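PDB 4XBZ: EvdO1 from Micromonospora carbonacea, which probably catalyses an oxidative cyclization in orthosomycin biosynthesis, as a metal-dependent oxygenase of the phytanoyl-CoA dioxygenase family with a double-stranded beta-helix fold. Local coordinates for residues A[280-285]-A[312-317]; A[138-143]-A[275-280]; A[271-276]-A[326-331]. All blocks are in the same frame, centred on the assembly; numbering follows the deposited sequence.

Interaction 1 (A[280-285]-A[312-317]); sequences LKQQVL and LRHWVD
The side-chain amide of Gln-282 is clasped by the backbone of the loop 312-317 at both of its polar atoms. Gln-282 NE2 gives a nearly straight hydrogen bond to Leu-312 O, at 2.8 Å and 164°. Gln-282 OE1 accepts from His-314 N at 3.0 Å, more bent at 137°. The two bonds fix the rotation of the amide. Gln-282 CG sits beside its backbone N, opposite the carbonyl carbon, and the chain then runs extended to the loop. Trp-315 packs beside it: the edge of the indole, at CE3, lies 3.9 Å from Gln-282 CD, with ring and amide planes 71° apart. One helix position on, Gln-283 lays its CG 3.7 Å from Trp-315 CB. One water joins Gln-283 NE2 to His-314 O; another donates to Trp-315 O and weakly to Gln-283 OE1, whose firmer partner is Ile-321 N. The His-314 ring is steadied by a hydrogen bond from ND1 to Asp-317 OD2, 3.2 Å long. Tyr-306 is a second hydrogen-bond partner of Gln-282 NE2, and Arg-286 makes a cation-pi contact with Trp-315. A glutamine side chain thus bridges the C-terminal loop to helix 275-293, which packs outside the double-stranded beta-helix core.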
# COMPACT_ATOMS: atom_id res chain seq x y z
N LEU A 280 19.69 10.12 4.16
CA LEU A 280 19.83 10.71 5.49
C LEU A 280 18.68 10.28 6.40
O LEU A 280 18.89 9.93 7.57
CB LEU A 280 19.92 12.24 5.39
CG LEU A 280 21.11 12.71 4.54
CD1 LEU A 280 21.07 14.20 4.20
CD2 LEU A 280 22.42 12.35 5.21
N LYS A 281 17.45 10.29 5.87
CA LYS A 281 16.31 9.89 6.69
C LYS A 281 16.33 8.39 6.97
O LYS A 281 15.87 7.96 8.03
CB LYS A 281 15.00 10.32 6.04
CG LYS A 281 14.88 11.82 5.87
CD LYS A 281 15.36 12.58 7.13
CE LYS A 281 14.51 12.28 8.39
NZ LYS A 281 13.24 13.08 8.46
N GLN A 282 16.87 7.60 6.05
CA GLN A 282 17.08 6.19 6.31
C GLN A 282 18.01 6.01 7.51
O GLN A 282 17.81 5.13 8.35
CB GLN A 282 17.65 5.47 5.08
CG GLN A 282 16.61 5.22 3.98
CD GLN A 282 17.22 4.64 2.71
OE1 GLN A 282 18.30 5.04 2.29
NE2 GLN A 282 16.51 3.71 2.10
N GLN A 283 19.04 6.85 7.57
CA GLN A 283 19.98 6.84 8.68
C GLN A 283 19.28 7.25 9.98
O GLN A 283 19.53 6.66 11.04
CB GLN A 283 21.16 7.78 8.42
CG GLN A 283 22.18 7.33 7.35
CD GLN A 283 23.50 8.07 7.53
OE1 GLN A 283 24.16 7.94 8.56
NE2 GLN A 283 23.87 8.88 6.55
N VAL A 284 18.41 8.26 9.89
CA VAL A 284 17.56 8.64 11.02
C VAL A 284 16.72 7.42 11.49
O VAL A 284 16.71 7.09 12.69
CB VAL A 284 16.61 9.80 10.65
CG1 VAL A 284 15.61 10.07 11.78
CG2 VAL A 284 17.40 11.04 10.30
N LEU A 285 16.06 6.75 10.55
CA LEU A 285 15.22 5.60 10.89
C LEU A 285 16.01 4.50 11.59
O LEU A 285 15.58 3.95 12.62
CB LEU A 285 14.55 5.02 9.63
CG LEU A 285 13.51 3.93 9.90
CD1 LEU A 285 12.39 4.50 10.72
CD2 LEU A 285 12.95 3.33 8.60
N LEU A 312 17.84 1.07 -3.44
CA LEU A 312 17.29 2.19 -2.69
C LEU A 312 17.84 2.25 -1.26
O LEU A 312 17.34 3.01 -0.44
CB LEU A 312 15.78 2.11 -2.66
CG LEU A 312 15.05 2.36 -3.98
CD1 LEU A 312 13.72 1.66 -3.96
CD2 LEU A 312 14.87 3.84 -4.19
N ARG A 313 18.83 1.42 -0.95
CA ARG A 313 19.57 1.63 0.28
C ARG A 313 20.61 2.70 0.00
O ARG A 313 21.41 2.58 -0.93
CB ARG A 313 20.19 0.33 0.77
CG ARG A 313 19.13 -0.71 1.04
CD ARG A 313 19.69 -2.10 1.14
NE ARG A 313 18.61 -3.06 1.40
CZ ARG A 313 18.54 -3.85 2.47
NH1 ARG A 313 19.51 -3.83 3.38
NH2 ARG A 313 17.52 -4.68 2.61
N HIS A 314 20.57 3.77 0.78
CA HIS A 314 21.40 4.94 0.54
C HIS A 314 22.03 5.43 1.83
O HIS A 314 22.68 6.47 1.87
CB HIS A 314 20.57 6.05 -0.10
CG HIS A 314 20.10 5.73 -1.49
ND1 HIS A 314 20.97 5.47 -2.52
CD2 HIS A 314 18.86 5.64 -2.01
CE1 HIS A 314 20.28 5.22 -3.62
NE2 HIS A 314 18.99 5.32 -3.33
N TRP A 315 21.85 4.65 2.89
CA TRP A 315 22.27 5.08 4.21
C TRP A 315 23.76 4.86 4.46
O TRP A 315 24.22 4.87 5.60
CB TRP A 315 21.47 4.36 5.28
CG TRP A 315 21.66 2.86 5.34
CD1 TRP A 315 22.76 2.19 5.80
CD2 TRP A 315 20.69 1.86 4.99
NE1 TRP A 315 22.54 0.84 5.73
CE2 TRP A 315 21.28 0.61 5.24
CE3 TRP A 315 19.39 1.91 4.49
CZ2 TRP A 315 20.61 -0.59 5.00
CZ3 TRP A 315 18.73 0.72 4.26
CH2 TRP A 315 19.34 -0.51 4.51
N VAL A 316 24.50 4.64 3.39
CA VAL A 316 25.95 4.61 3.48
C VAL A 316 26.54 5.66 2.55
O VAL A 316 27.75 5.87 2.53
CB VAL A 316 26.51 3.20 3.15
CG1 VAL A 316 25.83 2.14 4.01
CG2 VAL A 316 26.35 2.90 1.66
N ASP A 317 25.67 6.31 1.78
CA ASP A 317 26.08 7.31 0.77
C ASP A 317 26.73 8.54 1.38
O ASP A 317 27.49 9.25 0.71
CB ASP A 317 24.88 7.77 -0.06
CG ASP A 317 24.40 6.72 -1.03
OD1 ASP A 317 24.77 5.53 -0.86
OD2 ASP A 317 23.65 7.09 -1.95
O HOH W 1 23.02 8.94 3.63
O HOH W 2 24.78 4.56 8.25

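Interaction 2 (A[138-143]-A[275-280]); sequences NLIPTW and AEYIGL
The ring of Tyr-277 reaches from helix 275-293 to strand 139-147, and Thr-142 CG2 sits at its edge, 4.0 Å from CE2. Ile-140 CD1 comes obliquely to Tyr-277 CE2, at 4.3 Å. Tyr-277 also stacks with His-273. The other large flat group, Trp-143, stacks on His-328, and its ring meets that of His-273 with the planes at about 50°. The contact is helix-on-sheet packing in a double-stranded beta-helix protein. Strand 139-147 belongs to the major sheet, between strands 256-263 and 105-109, and the helix covers it from outside the core. The two segments run at 108° to each other, with their axes 8.8 Å apart at closest approach.

The helix crosses the strand near Ile-140 and Ile-278. There the branch methyls meet, CG2 of Ile-140 to CG2 of Ile-278 at 4.3 Å, and Ile-278 goes on to touch Ala-264 and Trp-268 of helix 264-270. In Tyr-277, chi1 of -176° places CG beside the carbonyl carbon, and from there the ring reaches across to Thr-142. No hydrogen bond crosses between the segments. Thr-142 OG1 instead bonds to Glu-260 on the neighbouring strand 256-263. The tyrosine hydroxyl is hydrogen-bonded to Lys-281, one turn along its own helix. That lysine also makes a weak bond to Pro-141 O, so it ties the helix to the strand. The phenol oxygen ends against backbone, with Tyr-277 OH 3.2 Å from Thr-142 CA.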
# COMPACT_ATOMS: atom_id res chain seq x y z
N ASN A 138 10.04 0.24 1.33
CA ASN A 138 11.03 1.32 1.17
C ASN A 138 10.60 2.61 1.86
O ASN A 138 11.00 3.70 1.45
CB ASN A 138 11.27 1.64 -0.32
CG ASN A 138 11.48 0.40 -1.16
OD1 ASN A 138 12.21 -0.51 -0.78
ND2 ASN A 138 10.84 0.36 -2.33
N LEU A 139 9.78 2.47 2.90
CA LEU A 139 9.30 3.63 3.64
C LEU A 139 10.45 4.47 4.20
O LEU A 139 11.47 3.95 4.66
CB LEU A 139 8.39 3.20 4.79
CG LEU A 139 9.07 2.57 6.01
CD1 LEU A 139 8.83 3.45 7.25
CD2 LEU A 139 8.54 1.17 6.23
N ILE A 140 10.30 5.78 4.13
CA ILE A 140 11.19 6.65 4.89
C ILE A 140 10.36 7.65 5.69
O ILE A 140 9.26 8.01 5.28
CB ILE A 140 12.18 7.39 3.98
CG1 ILE A 140 11.45 8.24 2.94
CG2 ILE A 140 13.14 6.41 3.30
CD1 ILE A 140 12.23 9.51 2.55
N PRO A 141 10.87 8.06 6.86
CA PRO A 141 10.23 9.13 7.65
C PRO A 141 10.53 10.52 7.09
O PRO A 141 11.68 10.80 6.75
CB PRO A 141 10.85 8.94 9.03
CG PRO A 141 12.25 8.39 8.73
CD PRO A 141 12.04 7.48 7.54
N THR A 142 9.53 11.39 6.98
CA THR A 142 9.77 12.70 6.41
C THR A 142 9.56 13.79 7.46
O THR A 142 10.42 14.01 8.31
CB THR A 142 8.89 12.97 5.16
OG1 THR A 142 7.51 12.77 5.49
CG2 THR A 142 9.27 12.01 3.98
N TRP A 143 8.42 14.47 7.41
CA TRP A 143 8.06 15.41 8.44
C TRP A 143 7.91 14.70 9.78
O TRP A 143 7.38 13.59 9.84
CB TRP A 143 6.76 16.15 8.06
CG TRP A 143 6.99 17.30 7.09
CD1 TRP A 143 7.13 18.63 7.40
CD2 TRP A 143 7.13 17.21 5.66
NE1 TRP A 143 7.34 19.37 6.25
CE2 TRP A 143 7.35 18.52 5.17
CE3 TRP A 143 7.09 16.15 4.74
CZ2 TRP A 143 7.52 18.80 3.82
CZ3 TRP A 143 7.26 16.43 3.39
CH2 TRP A 143 7.48 17.74 2.94
N ALA A 275 17.51 14.20 -3.75
CA ALA A 275 17.78 12.76 -3.75
C ALA A 275 18.58 12.33 -2.53
O ALA A 275 18.46 11.20 -2.06
CB ALA A 275 18.51 12.35 -5.03
N GLU A 276 19.39 13.26 -2.03
CA GLU A 276 20.22 13.08 -0.83
C GLU A 276 19.40 12.87 0.45
O GLU A 276 19.81 12.12 1.35
CB GLU A 276 21.13 14.31 -0.67
CG GLU A 276 22.09 14.29 0.51
CD GLU A 276 22.79 15.64 0.72
OE1 GLU A 276 22.22 16.69 0.34
OE2 GLU A 276 23.92 15.65 1.25
N TYR A 277 18.26 13.54 0.53
CA TYR A 277 17.38 13.44 1.70
C TYR A 277 17.07 11.98 2.07
O TYR A 277 17.11 11.63 3.24
CB TYR A 277 16.08 14.20 1.44
CG TYR A 277 15.08 14.27 2.59
CD1 TYR A 277 15.31 15.11 3.69
CD2 TYR A 277 13.90 13.53 2.56
CE1 TYR A 277 14.40 15.19 4.72
CE2 TYR A 277 12.96 13.62 3.59
CZ TYR A 277 13.22 14.45 4.67
OH TYR A 277 12.32 14.53 5.70
N ILE A 278 16.82 11.15 1.06
CA ILE A 278 16.43 9.76 1.27
C ILE A 278 17.42 8.99 2.15
O ILE A 278 17.04 8.37 3.14
CB ILE A 278 16.26 9.01 -0.08
CG1 ILE A 278 15.22 9.72 -0.96
CG2 ILE A 278 15.90 7.54 0.14
CD1 ILE A 278 14.95 9.04 -2.27
N GLY A 279 18.70 9.02 1.77
CA GLY A 279 19.71 8.32 2.53
C GLY A 279 19.83 8.81 3.97
O GLY A 279 20.02 8.02 4.89
N LEU A 280 19.69 10.12 4.16
CA LEU A 280 19.83 10.71 5.49
C LEU A 280 18.68 10.28 6.40
O LEU A 280 18.89 9.93 7.57
CB LEU A 280 19.92 12.24 5.39
CG LEU A 280 21.11 12.71 4.54
CD1 LEU A 280 21.07 14.20 4.20
CD2 LEU A 280 22.42 12.35 5.21

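Interaction 3 (A[271-276]-A[326-331]); sequences GPHSAE and FAHEEY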
# COMPACT_ATOMS: atom_id res chain seq x y z
N GLY A 271 10.10 13.70 -5.95
CA GLY A 271 10.37 14.61 -4.85
C GLY A 271 9.39 14.41 -3.70
O GLY A 271 8.85 13.30 -3.55
N PRO A 272 9.12 15.46 -2.89
CA PRO A 272 9.58 16.85 -2.99
C PRO A 272 11.01 17.10 -2.52
O PRO A 272 11.51 18.20 -2.73
CB PRO A 272 8.61 17.60 -2.07
CG PRO A 272 8.16 16.59 -1.09
CD PRO A 272 8.09 15.30 -1.84
N HIS A 273 11.64 16.13 -1.88
CA HIS A 273 12.98 16.36 -1.36
C HIS A 273 14.05 16.03 -2.38
O HIS A 273 13.81 15.30 -3.34
CB HIS A 273 13.22 15.54 -0.10
CG HIS A 273 12.29 15.86 1.02
ND1 HIS A 273 11.12 15.16 1.25
CD2 HIS A 273 12.35 16.81 1.98
CE1 HIS A 273 10.51 15.66 2.30
NE2 HIS A 273 11.22 16.67 2.76
N SER A 274 15.25 16.55 -2.14
CA SER A 274 16.41 16.23 -2.96
C SER A 274 16.75 14.75 -2.81
O SER A 274 16.32 14.12 -1.86
CB SER A 274 17.59 17.13 -2.58
OG SER A 274 18.00 16.88 -1.25
N ALA A 275 17.51 14.20 -3.75
CA ALA A 275 17.78 12.76 -3.75
C ALA A 275 18.58 12.33 -2.53
O ALA A 275 18.46 11.20 -2.06
CB ALA A 275 18.51 12.35 -5.03
N GLU A 276 19.39 13.26 -2.03
CA GLU A 276 20.22 13.08 -0.83
C GLU A 276 19.40 12.87 0.45
O GLU A 276 19.81 12.12 1.35
CB GLU A 276 21.13 14.31 -0.67
CG GLU A 276 22.09 14.29 0.51
CD GLU A 276 22.79 15.64 0.72
OE1 GLU A 276 22.22 16.69 0.34
OE2 GLU A 276 23.92 15.65 1.25
N PHE A 326 16.89 17.36 9.77
CA PHE A 326 17.25 17.70 8.41
C PHE A 326 16.21 18.61 7.82
O PHE A 326 15.17 18.16 7.36
CB PHE A 326 17.39 16.44 7.58
CG PHE A 326 18.55 15.63 8.00
CD1 PHE A 326 19.81 15.87 7.47
CD2 PHE A 326 18.40 14.67 8.99
CE1 PHE A 326 20.90 15.13 7.88
CE2 PHE A 326 19.48 13.94 9.42
CZ PHE A 326 20.74 14.16 8.86
N ALA A 327 16.52 19.89 7.83
CA ALA A 327 15.55 20.91 7.51
C ALA A 327 15.15 20.82 6.06
O ALA A 327 15.99 20.90 5.17
CB ALA A 327 16.09 22.30 7.83
N HIS A 328 13.84 20.66 5.85
CA HIS A 328 13.23 20.46 4.54
C HIS A 328 13.71 21.45 3.47
O HIS A 328 13.94 21.07 2.32
CB HIS A 328 11.70 20.54 4.68
CG HIS A 328 11.12 19.49 5.59
ND1 HIS A 328 11.09 18.15 5.25
CD2 HIS A 328 10.58 19.58 6.83
CE1 HIS A 328 10.55 17.46 6.25
NE2 HIS A 328 10.23 18.31 7.21
N GLU A 329 13.89 22.71 3.85
CA GLU A 329 14.21 23.73 2.85
C GLU A 329 15.65 23.56 2.36
O GLU A 329 16.00 24.03 1.28
CB GLU A 329 13.99 25.14 3.40
CG GLU A 329 14.84 25.50 4.59
CD GLU A 329 14.20 25.14 5.93
OE1 GLU A 329 13.24 24.33 5.95
OE2 GLU A 329 14.65 25.69 6.96
N GLU A 330 16.47 22.86 3.15
CA GLU A 330 17.85 22.59 2.77
C GLU A 330 18.00 21.32 1.92
O GLU A 330 19.07 21.06 1.37
CB GLU A 330 18.74 22.47 4.00
CG GLU A 330 18.73 23.66 4.92
CD GLU A 330 19.58 23.43 6.16
OE1 GLU A 330 20.52 22.62 6.09
OE2 GLU A 330 19.30 24.07 7.19
N TYR A 331 16.93 20.53 1.84
CA TYR A 331 16.93 19.31 1.03
C TYR A 331 15.71 19.27 0.14
O TYR A 331 15.01 18.26 0.08
CB TYR A 331 16.99 18.08 1.92
CG TYR A 331 18.17 18.08 2.84
CD1 TYR A 331 19.43 17.71 2.39
CD2 TYR A 331 18.04 18.48 4.18
CE1 TYR A 331 20.53 17.71 3.24
CE2 TYR A 331 19.12 18.48 5.04
CZ TYR A 331 20.37 18.10 4.56
OH TYR A 331 21.46 18.10 5.41
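His-273 and His-328 meet rim to rim, with neither ring over the face of the other. Their planes are 40° apart, and NE2 of His-273 lies 2.9 Å from ND1 of His-328 in a hydrogen bond that either ring could donate. His-273 is held at its other nitrogen too, since ND1 bonds to Glu-267. Both polar atoms of this buried ring therefore have partners, which fixes its rotation. Beside the pair, Ser-274 N donates to Tyr-331 O at 2.8 Å. Tyr-331 O also lies near the edge of the His-273 ring, 3.6 Å from His-273 CD2. The Tyr-331 phenol ring presents its edge to Ser-274 and Glu-276. Ser-274 OG lies at the edge near the ring plane and is 3.5 Å from Tyr-331 CB, while Glu-276 OE1, also at the edge, is 3.5 Å from Tyr-331 CE1. The carboxylate and ring planes are 77° apart. Glu-276 reaches the ring with an extended chain, CG anti to the backbone N (chi1 -179°). The contact joins the C-terminal loop to the turn between helices 264-270 and 275-293. Tyr-331 leans on Leu-280 of the second helix, while His-328 N bonds to Tyr-110 OH, just after strand 105-109.

All three contacts use helix 275-293. Interaction 2 sets it against the major sheet, and interactions 1 and 3 bind two parts of the C-terminal loop to it. Along the chain, interaction 1 is nested within the loop that interaction 3 closes. The centres of interactions 1 and 2 are 7 Å apart; Leu-312 CD1 lies 3.6 Å from Asn-138 ND2, and Leu-280 belongs to both. Interactions 2 and 3 lie 9 Å apart and share an aromatic cluster, with Trp-143 CZ3 3.5 Å from His-273 CE1. Interactions 1 and 3 are 13 Å apart, and Val-284 CG2 packs on Phe-326 CE2 at 3.7 Å. The nickel ion is bound by His-160, Asp-162 and His-244, and the Trp-143 side chain is about 11 Å from it.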